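Local coordinates for protein flavin-containing monooxygenase (Allium sativum, PDB 6WPU) that probably uses its bound FAD to oxygenate the sulfur of S-allyl-L-cysteine, as expected of a garlic flavin-containing S-monooxygenase, at residues 49-54 / 171-176. Numbering follows the deposited sequence.
With FAD (flavin-adenine dinucleotide), chain B; SO4 (sulfate ion), chain G.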
ATOM      1  N   THR A  49      -4.030   6.918 -21.548  1.00 37.00           N
ATOM      2  CA  THR A  49      -4.471   5.539 -21.723  1.00 38.18           C
ATOM      3  C   THR A  49      -4.211   4.820 -20.404  1.00 37.80           C
ATOM      4  O   THR A  49      -3.081   4.823 -19.903  1.00 34.60           O
ATOM      5  CB  THR A  49      -3.734   4.845 -22.878  1.00 36.94           C
ATOM      6  OG1 THR A  49      -3.963   5.557 -24.106  1.00 36.70           O
ATOM      7  CG2 THR A  49      -4.199   3.399 -23.025  1.00 32.44           C
ATOM      8  N   ILE A  50      -5.255   4.224 -19.837  1.00 31.37           N
ATOM      9  CA  ILE A  50      -5.165   3.547 -18.549  1.00 35.37           C
ATOM     10  C   ILE A  50      -5.165   2.045 -18.796  1.00 36.82           C
ATOM     11  O   ILE A  50      -6.091   1.514 -19.422  1.00 33.28           O
ATOM     12  CB  ILE A  50      -6.328   3.944 -17.630  1.00 36.86           C
ATOM     13  CG1 ILE A  50      -6.511   5.472 -17.626  1.00 36.90           C
ATOM     14  CG2 ILE A  50      -6.098   3.373 -16.241  1.00 36.37           C
ATOM     15  CD1 ILE A  50      -7.904   5.912 -17.204  1.00 38.62           C
ATOM     16  N   PHE A  51      -4.144   1.356 -18.298  1.00 31.88           N
ATOM     17  CA  PHE A  51      -4.033  -0.089 -18.440  1.00 31.48           C
ATOM     18  C   PHE A  51      -4.326  -0.732 -17.099  1.00 34.97           C
ATOM     19  O   PHE A  51      -3.708  -0.371 -16.091  1.00 31.08           O
ATOM     20  CB  PHE A  51      -2.635  -0.503 -18.921  1.00 27.68           C
ATOM     21  CG  PHE A  51      -2.243   0.092 -20.236  1.00 28.19           C
ATOM     22  CD1 PHE A  51      -2.538  -0.568 -21.433  1.00 32.54           C
ATOM     23  CD2 PHE A  51      -1.605   1.322 -20.281  1.00 30.11           C
ATOM     24  CE1 PHE A  51      -2.188  -0.007 -22.664  1.00 34.73           C
ATOM     25  CE2 PHE A  51      -1.245   1.903 -21.502  1.00 30.75           C
ATOM     26  CZ  PHE A  51      -1.533   1.229 -22.703  1.00 30.48           C
ATOM     27  N   GLU A  52      -5.264  -1.676 -17.079  1.00 35.04           N
ATOM     28  CA  GLU A  52      -5.568  -2.439 -15.869  1.00 32.32           C
ATOM     29  C   GLU A  52      -5.544  -3.926 -16.197  1.00 32.64           C
ATOM     30  O   GLU A  52      -6.272  -4.389 -17.086  1.00 29.62           O
ATOM     31  CB  GLU A  52      -6.919  -2.041 -15.278  1.00 30.58           C
ATOM     32  CG  GLU A  52      -7.410  -2.965 -14.153  1.00 33.42           C
ATOM     33  CD  GLU A  52      -6.385  -3.159 -13.033  1.00 34.08           C
ATOM     34  OE1 GLU A  52      -6.074  -4.333 -12.708  1.00 41.55           O
ATOM     35  OE2 GLU A  52      -5.898  -2.148 -12.472  1.00 34.30           O
ATOM     36  N   ARG A  53      -4.703  -4.666 -15.474  1.00 31.86           N
ATOM     37  CA  ARG A  53      -4.556  -6.099 -15.712  1.00 37.98           C
ATOM     38  C   ARG A  53      -5.830  -6.872 -15.357  1.00 34.50           C
ATOM     39  O   ARG A  53      -6.203  -7.813 -16.063  1.00 36.24           O
ATOM     40  CB  ARG A  53      -3.358  -6.605 -14.913  1.00 44.36           C
ATOM     41  CG  ARG A  53      -3.425  -8.039 -14.515  1.00 60.32           C
ATOM     42  CD  ARG A  53      -3.012  -8.200 -13.073  1.00 62.07           C
ATOM     43  NE  ARG A  53      -4.028  -7.690 -12.149  1.00 71.39           N
ATOM     44  CZ  ARG A  53      -5.129  -8.350 -11.785  1.00 63.09           C
ATOM     45  NH1 ARG A  53      -5.986  -7.792 -10.936  1.00 55.25           N
ATOM     46  NH2 ARG A  53      -5.376  -9.558 -12.279  1.00 61.92           N
ATOM     47  N   GLY A  54      -6.518  -6.485 -14.284  1.00 32.34           N
ATOM     48  CA  GLY A  54      -7.724  -7.178 -13.867  1.00 30.79           C
ATOM     49  C   GLY A  54      -8.951  -6.780 -14.667  1.00 37.77           C
ATOM     50  O   GLY A  54      -8.898  -6.007 -15.627  1.00 33.35           O
ATOM     51  N   GLU A 171       1.569   1.002 -27.608  1.00 36.89           N
ATOM     52  CA  GLU A 171       1.189   2.383 -27.859  1.00 38.56           C
ATOM     53  C   GLU A 171       2.324   3.288 -27.406  1.00 40.13           C
ATOM     54  O   GLU A 171       3.024   2.986 -26.434  1.00 40.46           O
ATOM     55  CB  GLU A 171      -0.123   2.740 -27.140  1.00 35.20           C
ATOM     56  CG  GLU A 171      -0.583   4.193 -27.343  1.00 38.77           C
ATOM     57  CD  GLU A 171      -1.984   4.483 -26.783  1.00 43.41           C
ATOM     58  OE1 GLU A 171      -2.413   5.660 -26.830  1.00 52.01           O
ATOM     59  OE2 GLU A 171      -2.663   3.543 -26.318  1.00 44.13           O
ATOM     60  N   GLY A 172       2.509   4.391 -28.129  1.00 32.09           N
ATOM     61  CA  GLY A 172       3.531   5.361 -27.789  1.00 34.28           C
ATOM     62  C   GLY A 172       2.977   6.475 -26.917  1.00 33.27           C
ATOM     63  O   GLY A 172       1.806   6.828 -27.007  1.00 37.90           O
ATOM     64  N   PHE A 173       3.832   7.016 -26.047  1.00 36.85           N
ATOM     65  CA  PHE A 173       3.410   7.997 -25.054  1.00 35.91           C
ATOM     66  C   PHE A 173       4.482   9.058 -24.858  1.00 35.44           C
ATOM     67  O   PHE A 173       5.677   8.807 -25.038  1.00 40.58           O
ATOM     68  CB  PHE A 173       3.102   7.335 -23.693  1.00 35.74           C
ATOM     69  CG  PHE A 173       1.914   6.434 -23.734  1.00 35.02           C
ATOM     70  CD1 PHE A 173       2.069   5.073 -24.008  1.00 33.15           C
ATOM     71  CD2 PHE A 173       0.632   6.952 -23.538  1.00 29.57           C
ATOM     72  CE1 PHE A 173       0.964   4.233 -24.068  1.00 33.35           C
ATOM     73  CE2 PHE A 173      -0.490   6.124 -23.615  1.00 28.91           C
ATOM     74  CZ  PHE A 173      -0.314   4.750 -23.863  1.00 32.40           C
ATOM     75  N   ASP A 174       4.033  10.250 -24.464  1.00 32.94           N
ATOM     76  CA  ASP A 174       4.963  11.269 -23.983  1.00 32.40           C
ATOM     77  C   ASP A 174       5.470  10.956 -22.580  1.00 37.32           C
ATOM     78  O   ASP A 174       6.593  11.342 -22.227  1.00 37.49           O
ATOM     79  CB  ASP A 174       4.286  12.630 -23.964  1.00 31.78           C
ATOM     80  CG  ASP A 174       3.865  13.094 -25.351  1.00 40.56           C
ATOM     81  OD1 ASP A 174       4.705  13.049 -26.280  1.00 38.28           O
ATOM     82  OD2 ASP A 174       2.689  13.498 -25.491  1.00 37.43           O
ATOM     83  N   ALA A 175       4.647  10.306 -21.759  1.00 33.18           N
ATOM     84  CA  ALA A 175       4.977  10.113 -20.354  1.00 32.77           C
ATOM     85  C   ALA A 175       4.256   8.876 -19.851  1.00 32.27           C
ATOM     86  O   ALA A 175       3.216   8.476 -20.381  1.00 33.54           O
ATOM     87  CB  ALA A 175       4.607  11.346 -19.510  1.00 32.37           C
ATOM     88  N   VAL A 176       4.831   8.264 -18.822  1.00 32.60           N
ATOM     89  CA  VAL A 176       4.279   7.066 -18.204  1.00 28.92           C
ATOM     90  C   VAL A 176       4.221   7.297 -16.700  1.00 33.44           C
ATOM     91  O   VAL A 176       5.229   7.684 -16.096  1.00 33.73           O
ATOM     92  CB  VAL A 176       5.135   5.825 -18.518  1.00 34.75           C
ATOM     93  CG1 VAL A 176       4.642   4.603 -17.705  1.00 28.99           C
ATOM     94  CG2 VAL A 176       5.116   5.530 -20.001  1.00 31.59           C
TER
HETATM   95  PA  FAD B 501      -3.211  -1.309  -5.699  1.00 31.96           P
HETATM   96  O1A FAD B 501      -4.507  -1.273  -4.886  1.00 27.94           O
HETATM   97  O2A FAD B 501      -2.323  -2.446  -5.622  1.00 25.37           O
HETATM   98  O5B FAD B 501      -3.463  -1.240  -7.190  1.00 34.12           O
HETATM   99  C5B FAD B 501      -2.532  -1.453  -8.244  1.00 31.17           C
HETATM  100  C4B FAD B 501      -3.263  -1.835  -9.551  1.00 31.74           C
HETATM  101  O4B FAD B 501      -2.420  -1.948 -10.663  1.00 30.96           O
HETATM  102  C3B FAD B 501      -4.024  -3.129  -9.438  1.00 34.37           C
HETATM  103  O3B FAD B 501      -5.344  -2.966  -9.844  1.00 34.74           O
HETATM  104  C2B FAD B 501      -3.318  -4.061 -10.357  1.00 35.74           C
HETATM  105  O2B FAD B 501      -4.150  -5.006 -10.929  1.00 32.34           O
HETATM  106  C1B FAD B 501      -2.777  -3.101 -11.376  1.00 31.34           C
HETATM  107  N9A FAD B 501      -1.599  -3.577 -12.065  1.00 32.86           N
HETATM  108  C8A FAD B 501      -0.469  -4.116 -11.461  1.00 35.37           C
HETATM  109  N7A FAD B 501       0.427  -4.454 -12.397  1.00 33.29           N
HETATM  110  C5A FAD B 501      -0.091  -4.170 -13.663  1.00 35.91           C
HETATM  111  C6A FAD B 501       0.375  -4.317 -14.968  1.00 30.52           C
HETATM  112  N6A FAD B 501       1.680  -4.871 -15.241  1.00 29.53           N
HETATM  113  N1A FAD B 501      -0.389  -3.911 -15.997  1.00 33.72           N
HETATM  114  C2A FAD B 501      -1.627  -3.387 -15.802  1.00 30.90           C
HETATM  115  N3A FAD B 501      -2.126  -3.228 -14.554  1.00 29.23           N
HETATM  116  C4A FAD B 501      -1.390  -3.607 -13.473  1.00 31.42           C
HETATM  117  N1  FAD B 501      -5.103   2.208   3.088  1.00 31.60           N
HETATM  118  C2  FAD B 501      -6.161   2.966   3.704  1.00 35.09           C
HETATM  119  O2  FAD B 501      -6.401   4.239   3.318  1.00 44.49           O
HETATM  120  N3  FAD B 501      -6.870   2.447   4.764  1.00 42.76           N
HETATM  121  C4  FAD B 501      -6.633   1.159   5.196  1.00 35.31           C
HETATM  122  O4  FAD B 501      -7.325   0.614   6.227  1.00 40.92           O
HETATM  123  C4X FAD B 501      -5.729   0.266   4.445  1.00 39.36           C
HETATM  124  N5  FAD B 501      -5.679  -1.091   4.739  1.00 37.80           N
HETATM  125  C5X FAD B 501      -4.850  -1.918   3.988  1.00 38.63           C
HETATM  126  C6  FAD B 501      -4.789  -3.286   4.294  1.00 35.07           C
HETATM  127  C7  FAD B 501      -3.971  -4.113   3.533  1.00 38.98           C
HETATM  128  C7M FAD B 501      -3.904  -5.577   3.877  1.00 35.51           C
HETATM  129  C8  FAD B 501      -3.216  -3.594   2.483  1.00 40.64           C
HETATM  130  C8M FAD B 501      -2.319  -4.458   1.655  1.00 38.15           C
HETATM  131  C9  FAD B 501      -3.271  -2.229   2.179  1.00 34.96           C
HETATM  132  C9A FAD B 501      -4.086  -1.394   2.929  1.00 35.51           C
HETATM  133  N10 FAD B 501      -4.157   0.005   2.604  1.00 33.75           N
HETATM  134  C10 FAD B 501      -4.987   0.848   3.356  1.00 31.05           C
HETATM  135  C1' FAD B 501      -3.324   0.561   1.526  1.00 38.84           C
HETATM  136  C2' FAD B 501      -3.742   0.365   0.084  1.00 42.88           C
HETATM  137  O2' FAD B 501      -2.688  -0.170  -0.604  1.00 56.56           O
HETATM  138  C3' FAD B 501      -4.001   1.755  -0.452  1.00 44.39           C
HETATM  139  O3' FAD B 501      -5.178   2.104   0.167  1.00 53.07           O
HETATM  140  C4' FAD B 501      -4.193   1.858  -1.961  1.00 43.47           C
HETATM  141  O4' FAD B 501      -5.102   0.888  -2.331  1.00 43.29           O
HETATM  142  C5' FAD B 501      -2.926   1.779  -2.821  1.00 39.46           C
HETATM  143  O5' FAD B 501      -3.442   1.528  -4.096  1.00 39.25           O
HETATM  144  P   FAD B 501      -2.680   1.369  -5.476  1.00 32.72           P
HETATM  145  O1P FAD B 501      -3.543   1.903  -6.682  1.00 35.17           O
HETATM  146  O2P FAD B 501      -1.256   2.007  -5.222  1.00 29.17           O
HETATM  147  O3P FAD B 501      -2.220  -0.210  -5.437  1.00 31.39           O
HETATM  148  S   SO4 G 506      -9.292 -10.305 -11.997  0.73 71.50           S
HETATM  149  O1  SO4 G 506      -9.714 -11.443 -11.179  0.73 79.90           O
HETATM  150  O2  SO4 G 506      -7.849 -10.106 -11.864  0.73 65.33           O
HETATM  151  O3  SO4 G 506      -9.986  -9.091 -11.561  0.73 76.31           O
HETATM  152  O4  SO4 G 506      -9.628 -10.578 -13.392  0.73 72.68           O
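Phe51 and Phe173 touch in the FAD-binding Rossmann-type domain, where strand 47-52 of the parallel sheet faces the antiparallel sheet of strands 144-151, 157-163 and 168-173. The two side chains point at each other from facing sheets. CZ of Phe173 arrives at the edge of the Phe51 ring, in its plane, 3.8 Å from Phe51 CE2. Val159 touches both phenylalanines, and Trp161 meets Phe51. The Thr49 side chain runs roughly perpendicular to that of Phe173 and sets its CB in the plane of that ring, 3.6 Å from Phe173 CE2. With OG1 of Thr49 anti to the carbonyl carbon (chi1 -59°), the hydroxyl faces Glu171, whose side chain is fully extended. Thr49 OG1 donates to Glu171 OE1 over 3.1 Å, meeting the carboxylate from above, 37° out of its plane; the main polar partner of this carboxylate is His24, whose NE2 bonds to the same OE1, and the His24 ring meets that of Phe173.

At the other end of the strand the chain turns to the cofactor. Glu52, the acidic residue near the C-terminal end of the second strand, as in many Rossmann-type dinucleotide sites, grips the adenosine ribose with both oxygens: OE1 takes FAD O2B at 2.7 Å and OE2 takes FAD O3B at 2.8 Å. The amide of Gly54 reaches the anti lone pair of OE1, and Ala30 N bonds to OE2, fixing the carboxylate's rotation. Were Glu52 replaced by alanine, both ribose hydroxyls and the amides of Gly54 and Ala30 would probably lose this acceptor, leaving the ribose freer to shift. Arg53 turns the edge of its guanidinium to FAD and a sulfate, probably from the crystallisation liquor: NE donates to FAD O2B with an N-H...O angle of 164°, while NH2 lies 2.6 Å from sulfate O2.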